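Local structure of transcription regulator PadR N-terminal domain-containing protein (Streptococcus mutans, 3L7W) at residues 86-89 with 90-93. The protein is probably a DNA-binding transcriptional regulator of the PadR family that works as a dimer. Residues are numbered along the deposited sequence; the frame is centred on the assembly and turned at random.
Sequences KEWS and VYKM
The dimer-forming face of the long C-terminal helix 75-100 carries W88, whose indole meets both Y91 and K92 along one turn of the helix. K92 passes over one face of the W88 indole. Its CG lies 3.9 Å from the centroid of the six-membered ring, 21° off the ring normal, a CH-pi contact. The chain then runs on toward the pyrrole part, and CD and CE of K92 are each 3.5 Å from W88 NE1. Two first torsions bring the groups together: CG of W88 is anti to its backbone N, whereas CG of K92 is anti to its carbonyl carbon (chi1 -85°).

The Y91 ring meets the six-membered ring of the indole at CZ3. CD2 of Y91 is 3.5 Å from CZ3 of W88. The planes are only 21° apart but slid past each other, with centroids separated by 5.6 Å, so there is little overlap.

The backbone beneath is regular. V90 N, Y91 N, K92 N and M93 N donate to the carbonyl oxygens four residues earlier, from K86 O to S89 O. On a different side of the helix, SE of M93, a selenomethionine, lies 3.9 Å from OG of S89 in one of two conformers, so this contact is doubtful.

The polar ends point to the second subunit. There, D96 takes both a hydrogen bond from W88 NE1 and a salt bridge from K92 NZ, which should help hold the lysine chain along the indole. Y91 OH is hydrogen-bonded to P4 O of that subunit. Within its own chain, W88 also meets the ring of Y12, on helix 7-20. A long C-terminal helix that packs against the partner subunit is typical of PadR-family winged-helix dimers.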
loop_
_atom_site.group_PDB
_atom_site.type_symbol
_atom_site.label_atom_id
_atom_site.label_comp_id
_atom_site.label_asym_id
_atom_site.label_seq_id
_atom_site.Cartn_x
_atom_site.Cartn_y
_atom_site.Cartn_z
ATOM N N LYS A 86 3.999 -12.370 -3.882
ATOM C CA LYS A 86 2.765 -12.800 -4.506
ATOM C C LYS A 86 1.584 -11.930 -4.051
ATOM O O LYS A 86 0.820 -11.423 -4.873
ATOM C CB LYS A 86 2.497 -14.265 -4.158
ATOM C CG LYS A 86 1.183 -14.808 -4.691
ATOM C CD LYS A 86 0.797 -16.103 -3.986
ATOM C CE LYS A 86 1.852 -17.170 -4.176
ATOM N NZ LYS A 86 1.346 -18.481 -3.696
ATOM N N GLU A 87 1.442 -11.765 -2.742
ATOM C CA GLU A 87 0.369 -10.964 -2.189
ATOM C C GLU A 87 0.499 -9.509 -2.622
ATOM O O GLU A 87 -0.496 -8.804 -2.795
ATOM C CB GLU A 87 0.362 -11.069 -0.664
ATOM C CG GLU A 87 -0.404 -12.288 -0.174
ATOM C CD GLU A 87 -1.762 -12.428 -0.850
ATOM O OE1 GLU A 87 -2.622 -11.521 -0.695
ATOM O OE2 GLU A 87 -1.973 -13.447 -1.538
ATOM N N TRP A 88 1.734 -9.061 -2.788
ATOM C CA TRP A 88 1.971 -7.707 -3.245
ATOM C C TRP A 88 1.507 -7.587 -4.678
ATOM O O TRP A 88 0.889 -6.590 -5.065
ATOM C CB TRP A 88 3.447 -7.357 -3.123
ATOM C CG TRP A 88 3.817 -6.087 -3.796
ATOM C CD1 TRP A 88 4.703 -5.932 -4.827
ATOM C CD2 TRP A 88 3.320 -4.775 -3.490
ATOM N NE1 TRP A 88 4.789 -4.608 -5.175
ATOM C CE2 TRP A 88 3.946 -3.878 -4.378
ATOM C CE3 TRP A 88 2.397 -4.279 -2.563
ATOM C CZ2 TRP A 88 3.687 -2.503 -4.361
ATOM C CZ3 TRP A 88 2.135 -2.899 -2.546
ATOM C CH2 TRP A 88 2.781 -2.034 -3.441
ATOM N N SER A 89 1.789 -8.618 -5.468
ATOM C CA SER A 89 1.396 -8.615 -6.870
ATOM C C SER A 89 -0.122 -8.512 -6.940
ATOM O O SER A 89 -0.657 -7.655 -7.633
ATOM C CB SER A 89 1.876 -9.880 -7.567
ATOM O OG SER A 89 1.579 -9.846 -8.950
ATOM N N VAL A 90 -0.800 -9.379 -6.194
ATOM C CA VAL A 90 -2.253 -9.371 -6.108
ATOM C C VAL A 90 -2.795 -8.007 -5.667
ATOM O O VAL A 90 -3.718 -7.478 -6.264
ATOM C CB VAL A 90 -2.744 -10.459 -5.132
ATOM C CG1 VAL A 90 -4.196 -10.222 -4.754
ATOM C CG2 VAL A 90 -2.577 -11.832 -5.760
ATOM N N TYR A 91 -2.215 -7.455 -4.610
ATOM C CA TYR A 91 -2.607 -6.149 -4.111
ATOM C C TYR A 91 -2.556 -5.156 -5.259
ATOM O O TYR A 91 -3.524 -4.460 -5.528
ATOM C CB TYR A 91 -1.611 -5.710 -3.065
ATOM C CG TYR A 91 -1.946 -4.486 -2.243
ATOM C CD1 TYR A 91 -2.758 -4.577 -1.117
ATOM C CD2 TYR A 91 -1.376 -3.261 -2.533
ATOM C CE1 TYR A 91 -3.025 -3.464 -0.331
ATOM C CE2 TYR A 91 -1.634 -2.145 -1.752
ATOM C CZ TYR A 91 -2.453 -2.254 -0.649
ATOM O OH TYR A 91 -2.685 -1.146 0.133
ATOM N N LYS A 92 -1.411 -5.107 -5.926
ATOM C CA LYS A 92 -1.209 -4.182 -7.020
ATOM C C LYS A 92 -2.235 -4.382 -8.113
ATOM O O LYS A 92 -2.876 -3.423 -8.523
ATOM C CB LYS A 92 0.185 -4.342 -7.615
ATOM C CG LYS A 92 1.260 -3.567 -6.893
ATOM C CD LYS A 92 2.554 -3.608 -7.689
ATOM C CE LYS A 92 2.891 -5.039 -8.080
ATOM N NZ LYS A 92 4.267 -5.201 -8.633
HETATM N N MSE A 93 -2.385 -5.615 -8.597
HETATM C CA MSE A 93 -3.281 -5.835 -9.703
HETATM C C MSE A 93 -4.708 -5.506 -9.301
HETATM O O MSE A 93 -5.473 -5.003 -10.099
HETATM C CB MSE A 93 -3.165 -7.273 -10.175
HETATM C CG MSE A 93 -1.790 -7.593 -10.680
HETATM SE SE MSE A 93 -1.691 -9.490 -10.953
HETATM C CE MSE A 93 -2.871 -9.626 -12.433
#